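Local coordinates for regulatory protein SWI6 (Saccharomyces cerevisiae, PDB 1SW6), which serves as the shared regulatory subunit of the SBF and MBF complexes, which drive cell-cycle-dependent transcription in yeast, at residues Y223-L228 against I296-A301. Residues are numbered along the deposited sequence; the frame is centred on the assembly and turned at random.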
ATOM      1  N   TYR A 223      12.052  -1.158  18.226  1.00 35.08           N
ATOM      2  CA  TYR A 223      12.230   0.284  18.350  1.00 33.41           C
ATOM      3  C   TYR A 223      10.935   0.989  18.740  1.00 32.71           C
ATOM      4  O   TYR A 223      10.923   1.837  19.639  1.00 34.33           O
ATOM      5  CB  TYR A 223      12.732   0.834  17.020  1.00 33.14           C
ATOM      6  CG  TYR A 223      12.857   2.339  16.951  1.00 33.09           C
ATOM      7  CD1 TYR A 223      14.002   2.982  17.412  1.00 32.68           C
ATOM      8  CD2 TYR A 223      11.856   3.110  16.355  1.00 32.73           C
ATOM      9  CE1 TYR A 223      14.161   4.357  17.272  1.00 34.15           C
ATOM     10  CE2 TYR A 223      12.004   4.489  16.212  1.00 36.06           C
ATOM     11  CZ  TYR A 223      13.166   5.100  16.668  1.00 34.88           C
ATOM     12  OH  TYR A 223      13.359   6.443  16.455  1.00 40.21           O
ATOM     13  N   TYR A 224       9.844   0.646  18.056  1.00 31.64           N
ATOM     14  CA  TYR A 224       8.545   1.251  18.334  1.00 31.15           C
ATOM     15  C   TYR A 224       8.100   0.989  19.774  1.00 30.93           C
ATOM     16  O   TYR A 224       7.662   1.904  20.485  1.00 30.59           O
ATOM     17  CB  TYR A 224       7.497   0.714  17.341  1.00 30.22           C
ATOM     18  CG  TYR A 224       7.709   1.176  15.908  1.00 27.82           C
ATOM     19  CD1 TYR A 224       7.300   0.389  14.842  1.00 28.61           C
ATOM     20  CD2 TYR A 224       8.305   2.415  15.625  1.00 29.23           C
ATOM     21  CE1 TYR A 224       7.477   0.810  13.507  1.00 28.49           C
ATOM     22  CE2 TYR A 224       8.494   2.850  14.297  1.00 29.16           C
ATOM     23  CZ  TYR A 224       8.078   2.038  13.247  1.00 30.30           C
ATOM     24  OH  TYR A 224       8.284   2.426  11.941  1.00 30.43           O
ATOM     25  N   LEU A 225       8.236  -0.259  20.203  1.00 30.40           N
ATOM     26  CA  LEU A 225       7.859  -0.646  21.558  1.00 31.19           C
ATOM     27  C   LEU A 225       8.634   0.132  22.613  1.00 30.97           C
ATOM     28  O   LEU A 225       8.031   0.692  23.533  1.00 32.37           O
ATOM     29  CB  LEU A 225       8.082  -2.142  21.764  1.00 28.73           C
ATOM     30  CG  LEU A 225       7.894  -2.659  23.198  1.00 32.13           C
ATOM     31  CD1 LEU A 225       6.503  -2.276  23.709  1.00 31.51           C
ATOM     32  CD2 LEU A 225       8.066  -4.168  23.228  1.00 29.64           C
ATOM     33  N   ASP A 226       9.958   0.177  22.486  1.00 31.75           N
ATOM     34  CA  ASP A 226      10.772   0.885  23.476  1.00 32.42           C
ATOM     35  C   ASP A 226      10.543   2.393  23.455  1.00 31.60           C
ATOM     36  O   ASP A 226      10.472   3.013  24.505  1.00 32.09           O
ATOM     37  CB  ASP A 226      12.263   0.578  23.288  1.00 33.62           C
ATOM     38  CG  ASP A 226      12.605  -0.874  23.590  1.00 36.96           C
ATOM     39  OD1 ASP A 226      11.881  -1.516  24.388  1.00 35.49           O
ATOM     40  OD2 ASP A 226      13.604  -1.377  23.039  1.00 37.89           O
ATOM     41  N   ILE A 227      10.428   2.979  22.268  1.00 32.27           N
ATOM     42  CA  ILE A 227      10.175   4.415  22.166  1.00 33.49           C
ATOM     43  C   ILE A 227       8.840   4.761  22.821  1.00 32.98           C
ATOM     44  O   ILE A 227       8.725   5.770  23.507  1.00 32.38           O
ATOM     45  CB  ILE A 227      10.122   4.904  20.688  1.00 34.86           C
ATOM     46  CG1 ILE A 227      11.528   4.940  20.090  1.00 34.90           C
ATOM     47  CG2 ILE A 227       9.494   6.289  20.613  1.00 34.49           C
ATOM     48  CD1 ILE A 227      12.484   5.834  20.847  1.00 33.66           C
ATOM     49  N   LEU A 228       7.828   3.922  22.606  1.00 32.15           N
ATOM     50  CA  LEU A 228       6.514   4.161  23.194  1.00 29.58           C
ATOM     51  C   LEU A 228       6.573   4.155  24.732  1.00 30.29           C
ATOM     52  O   LEU A 228       6.020   5.047  25.386  1.00 27.35           O
ATOM     53  CB  LEU A 228       5.518   3.097  22.708  1.00 30.85           C
ATOM     54  CG  LEU A 228       4.107   3.137  23.316  1.00 31.99           C
ATOM     55  CD1 LEU A 228       3.571   4.555  23.282  1.00 34.36           C
ATOM     56  CD2 LEU A 228       3.179   2.213  22.550  1.00 34.06           C
ATOM     57  N   ILE A 296      12.015 -14.425  19.908  1.00 56.62           N
ATOM     58  CA  ILE A 296      12.357 -14.276  21.318  1.00 56.59           C
ATOM     59  C   ILE A 296      12.722 -12.852  21.746  1.00 55.43           C
ATOM     60  O   ILE A 296      12.493 -12.464  22.896  1.00 54.85           O
ATOM     61  CB  ILE A 296      13.528 -15.206  21.704  1.00 58.07           C
ATOM     62  CG1 ILE A 296      13.779 -15.128  23.213  1.00 59.58           C
ATOM     63  CG2 ILE A 296      14.787 -14.802  20.943  1.00 59.26           C
ATOM     64  CD1 ILE A 296      14.841 -16.080  23.721  1.00 61.25           C
ATOM     65  N   SER A 297      13.293 -12.083  20.828  1.00 52.99           N
ATOM     66  CA  SER A 297      13.690 -10.715  21.128  1.00 51.08           C
ATOM     67  C   SER A 297      12.567  -9.870  21.736  1.00 48.22           C
ATOM     68  O   SER A 297      12.721  -9.323  22.822  1.00 47.18           O
ATOM     69  CB  SER A 297      14.210 -10.040  19.858  1.00 52.12           C
ATOM     70  OG  SER A 297      14.374  -8.646  20.060  1.00 55.74           O
ATOM     71  N   ILE A 298      11.437  -9.773  21.039  1.00 45.19           N
ATOM     72  CA  ILE A 298      10.329  -8.967  21.522  1.00 43.44           C
ATOM     73  C   ILE A 298       9.546  -9.654  22.653  1.00 42.25           C
ATOM     74  O   ILE A 298       8.878  -8.992  23.442  1.00 39.85           O
ATOM     75  CB  ILE A 298       9.408  -8.548  20.337  1.00 45.10           C
ATOM     76  CG1 ILE A 298       8.609  -7.304  20.718  1.00 44.74           C
ATOM     77  CG2 ILE A 298       8.490  -9.686  19.941  1.00 46.00           C
ATOM     78  CD1 ILE A 298       8.021  -6.588  19.533  1.00 45.57           C
ATOM     79  N   VAL A 299       9.652 -10.978  22.751  1.00 40.44           N
ATOM     80  CA  VAL A 299       8.987 -11.709  23.827  1.00 38.85           C
ATOM     81  C   VAL A 299       9.635 -11.295  25.154  1.00 38.53           C
ATOM     82  O   VAL A 299       8.944 -10.990  26.128  1.00 37.31           O
ATOM     83  CB  VAL A 299       9.156 -13.233  23.678  1.00 38.21           C
ATOM     84  CG1 VAL A 299       8.677 -13.935  24.953  1.00 37.10           C
ATOM     85  CG2 VAL A 299       8.390 -13.726  22.471  1.00 37.57           C
ATOM     86  N   ASP A 300      10.965 -11.297  25.189  1.00 38.31           N
ATOM     87  CA  ASP A 300      11.696 -10.918  26.395  1.00 39.63           C
ATOM     88  C   ASP A 300      11.488  -9.451  26.747  1.00 38.39           C
ATOM     89  O   ASP A 300      11.345  -9.114  27.916  1.00 37.40           O
ATOM     90  CB  ASP A 300      13.190 -11.204  26.233  1.00 42.65           C
ATOM     91  CG  ASP A 300      13.512 -12.695  26.280  1.00 48.53           C
ATOM     92  OD1 ASP A 300      14.692 -13.048  26.061  1.00 49.70           O
ATOM     93  OD2 ASP A 300      12.591 -13.514  26.536  1.00 49.36           O
ATOM     94  N   ALA A 301      11.474  -8.578  25.742  1.00 36.83           N
ATOM     95  CA  ALA A 301      11.266  -7.154  26.009  1.00 36.10           C
ATOM     96  C   ALA A 301       9.918  -6.961  26.714  1.00 35.67           C
ATOM     97  O   ALA A 301       9.831  -6.253  27.722  1.00 34.32           O
ATOM     98  CB  ALA A 301      11.301  -6.368  24.719  1.00 34.45           C
TER
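Leu225 faces Ile298 and Ala301 across the gap between two helical segments that run almost parallel, and the Leu225 CA lies 8.7 Å from the Ile298 CA. Helix 218-234 belongs to ankyrin repeat 3 and helix 296-304 to repeat 4. Each is the second helix of its pair, after 204-212 and 286-293. This is the side-by-side stacking of successive repeats in the protein's ankyrin-repeat domain.

One methyl group makes the closest contacts. In Leu225, chi2 (55°) sets CD2 anti to CA, so this methyl reaches out toward the second helix. There CD2 lies 4.1 Å from Ile298 CG1 and 4.2 Å from Ala301 CB. Ile298 and Ala301 are three positions apart, so they present neighbouring groups on one side of their helix. Ile298 meets the methyl with the methylene of its longer branch, which chi1 (-158°) turns toward Leu225. The two side chains meet at a slant. Ala301 offers its CB, which points toward the other helix.

Helix 204-212 adds to the apolar surroundings: Leu205 touches Leu225, and Ile209 touches Ile298. A second tie between the repeats is polar: Asp226 OD1 is hydrogen-bonded to Tyr305 OH.

No hydrogen bond or salt bridge links 223-228 to 296-301. The contact is small and apolar, with Leu225 and Ile298 both buried. Its contribution to repeat stacking is therefore probably hydrophobic, with little directional restraint.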